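Local structure of DNA polymerase III, beta subunit (Eubacterium rectale, 3T0P) at residues B[138-143]-B[329-334]. The protein probably tethers DNA polymerases and other proteins to DNA as a sliding clamp, a ring-shaped head-to-tail homodimer that confers processivity. Numbering follows the deposited sequence.
Sequences VIRQTI and LRVIDE. With EDO (1,2-ethanediol), chain C.
A single water ties Gln141 to the loop at Val331 and Asp333: it accepts a hydrogen bond from Gln141 NE2 (2.8 Å), donates one to Val331 O (2.7 Å) and gives a second, weak one to Asp333 OD2. No direct hydrogen bond joins the two segments; this water bridges them, while Val331 supplies the nonpolar link. With its CB directed toward the helix end, Val331 spreads its methyls over the backbone of 140-141, CG1 lying 3.5 Å from Arg140 O and CG2 3.8 Å from Gln141 O. Gln141 CG rests against Val331 O and, more loosely, against Val331 CB. The contact joins two neighbouring domains of the beta-clamp chain: the end of helix 132-140 in the central domain meets the type I turn 329-332, which follows helix 322-329 of the C-terminal domain, and Tyr359 on strand 357-361 both packs on Val331 and bonds Gln141 O. CG of Arg140 stands anti to the backbone N (chi1 -171°) and the chain bends at chi3, bringing the edge of the guanidinium to Arg330 O, which lies in its plane, and NH1 to 3.7 Å from Val331 CG1. NH1 donates to O2 of a bound 1,2-ethanediol (3.1 Å, 157°), probably a crystallisation additive, and NE is salt-bridged to Glu137. With Arg140 cut back to an alanine, Glu137 would probably lose its charged mate and Val331 CG1 the cover of NH1. Asp333 OD1 faces Arg140 NH2 at 4.2 Å, too far for a salt bridge, although the carboxylate and guanidinium planes are only 20° apart.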
loop_
_atom_site.group_PDB
_atom_site.type_symbol
_atom_site.label_atom_id
_atom_site.label_comp_id
_atom_site.label_asym_id
_atom_site.label_seq_id
_atom_site.Cartn_x
_atom_site.Cartn_y
_atom_site.Cartn_z
ATOM N N VAL B 138 -3.710 -22.311 8.536
ATOM C CA VAL B 138 -3.207 -23.425 7.745
ATOM C C VAL B 138 -3.058 -23.006 6.262
ATOM O O VAL B 138 -2.134 -23.483 5.610
ATOM C CB VAL B 138 -3.994 -24.753 7.934
ATOM C CG1 VAL B 138 -5.309 -24.796 7.150
ATOM C CG2 VAL B 138 -3.125 -25.933 7.574
ATOM N N ILE B 139 -3.903 -22.089 5.754
ATOM C CA ILE B 139 -3.778 -21.609 4.375
ATOM C C ILE B 139 -2.508 -20.729 4.304
ATOM O O ILE B 139 -1.708 -20.869 3.379
ATOM C CB ILE B 139 -5.052 -20.829 3.910
ATOM C CG1 ILE B 139 -6.297 -21.744 3.809
ATOM C CG2 ILE B 139 -4.806 -20.072 2.594
ATOM C CD1 ILE B 139 -7.705 -20.911 3.742
ATOM N N ARG B 140 -2.323 -19.833 5.283
ATOM C CA ARG B 140 -1.153 -18.944 5.286
ATOM C C ARG B 140 0.156 -19.780 5.292
ATOM O O ARG B 140 1.094 -19.464 4.569
ATOM C CB ARG B 140 -1.194 -17.999 6.490
ATOM C CG ARG B 140 -0.136 -16.890 6.464
ATOM C CD ARG B 140 -0.220 -15.987 7.691
ATOM N NE ARG B 140 0.022 -16.712 8.938
ATOM C CZ ARG B 140 1.227 -16.906 9.475
ATOM N NH1 ARG B 140 2.315 -16.410 8.887
ATOM N NH2 ARG B 140 1.351 -17.576 10.611
ATOM N N GLN B 141 0.147 -20.876 6.035
ATOM C CA GLN B 141 1.265 -21.788 6.248
ATOM C C GLN B 141 1.568 -22.705 5.067
ATOM O O GLN B 141 2.593 -23.405 5.117
ATOM C CB GLN B 141 0.994 -22.647 7.484
ATOM C CG GLN B 141 1.127 -21.865 8.783
ATOM C CD GLN B 141 0.521 -22.592 9.952
ATOM O OE1 GLN B 141 -0.221 -23.578 9.815
ATOM N NE2 GLN B 141 0.825 -22.118 11.137
ATOM N N THR B 142 0.725 -22.694 4.003
ATOM C CA THR B 142 0.922 -23.594 2.863
ATOM C C THR B 142 0.685 -22.974 1.483
ATOM O O THR B 142 1.224 -23.490 0.503
ATOM C CB THR B 142 -0.025 -24.836 2.971
ATOM O OG1 THR B 142 -1.380 -24.391 3.021
ATOM C CG2 THR B 142 0.259 -25.703 4.168
ATOM N N ILE B 143 -0.171 -21.962 1.375
ATOM C CA ILE B 143 -0.594 -21.385 0.084
ATOM C C ILE B 143 0.555 -20.868 -0.808
ATOM O O ILE B 143 0.426 -20.903 -2.035
ATOM C CB ILE B 143 -1.693 -20.297 0.263
ATOM C CG1 ILE B 143 -2.601 -20.184 -0.987
ATOM C CG2 ILE B 143 -1.126 -18.922 0.689
ATOM C CD1 ILE B 143 -3.388 -21.398 -1.304
ATOM N N LEU B 329 10.146 -20.097 6.294
ATOM C CA LEU B 329 10.532 -19.554 7.597
ATOM C C LEU B 329 9.568 -18.458 8.059
ATOM O O LEU B 329 9.297 -18.398 9.252
ATOM C CB LEU B 329 11.978 -19.065 7.612
ATOM C CG LEU B 329 13.048 -20.140 7.450
ATOM C CD1 LEU B 329 14.408 -19.514 7.142
ATOM C CD2 LEU B 329 13.112 -21.069 8.665
ATOM N N ARG B 330 9.017 -17.649 7.144
ATOM C CA ARG B 330 8.010 -16.603 7.447
ATOM C C ARG B 330 6.739 -17.155 8.105
ATOM O O ARG B 330 5.999 -16.412 8.752
ATOM C CB ARG B 330 7.578 -15.878 6.169
ATOM C CG ARG B 330 8.499 -14.736 5.788
ATOM C CD ARG B 330 7.934 -13.994 4.606
ATOM N NE ARG B 330 8.849 -12.962 4.136
ATOM C CZ ARG B 330 8.839 -12.464 2.908
ATOM N NH1 ARG B 330 7.962 -12.907 2.010
ATOM N NH2 ARG B 330 9.715 -11.531 2.558
ATOM N N VAL B 331 6.456 -18.461 7.914
ATOM C CA VAL B 331 5.209 -19.047 8.435
ATOM C C VAL B 331 5.479 -20.037 9.546
ATOM O O VAL B 331 4.553 -20.731 9.966
ATOM C CB VAL B 331 4.324 -19.648 7.317
ATOM C CG1 VAL B 331 3.957 -18.568 6.303
ATOM C CG2 VAL B 331 4.991 -20.837 6.629
ATOM N N ILE B 332 6.733 -20.072 10.058
ATOM C CA ILE B 332 7.109 -20.938 11.175
ATOM C C ILE B 332 7.232 -20.050 12.396
ATOM O O ILE B 332 8.037 -19.114 12.404
ATOM C CB ILE B 332 8.391 -21.786 10.898
ATOM C CG1 ILE B 332 8.137 -22.789 9.753
ATOM C CG2 ILE B 332 8.867 -22.487 12.165
ATOM C CD1 ILE B 332 9.441 -23.428 9.152
ATOM N N ASP B 333 6.416 -20.339 13.422
ATOM C CA ASP B 333 6.348 -19.540 14.651
ATOM C C ASP B 333 7.382 -19.928 15.674
ATOM O O ASP B 333 7.758 -19.096 16.499
ATOM C CB ASP B 333 4.951 -19.648 15.265
ATOM C CG ASP B 333 3.851 -19.041 14.393
ATOM O OD1 ASP B 333 4.142 -18.063 13.653
ATOM O OD2 ASP B 333 2.708 -19.565 14.426
ATOM N N GLU B 334 7.856 -21.174 15.612
ATOM C CA GLU B 334 8.847 -21.748 16.511
ATOM C C GLU B 334 10.140 -20.914 16.591
ATOM O O GLU B 334 10.558 -20.326 15.596
ATOM C CB GLU B 334 9.158 -23.178 16.062
ATOM C CG GLU B 334 8.118 -24.191 16.529
ATOM C CD GLU B 334 6.772 -24.277 15.828
ATOM O OE1 GLU B 334 6.579 -23.603 14.791
ATOM O OE2 GLU B 334 5.916 -25.056 16.308
HETATM C C1 EDO C . 3.821 -13.547 4.431
HETATM O O1 EDO C . 4.493 -12.628 5.305
HETATM C C2 EDO C . 3.589 -14.891 5.125
HETATM O O2 EDO C . 2.884 -14.714 6.364
HETATM O O HOH W 1 2.547 -19.967 11.598
#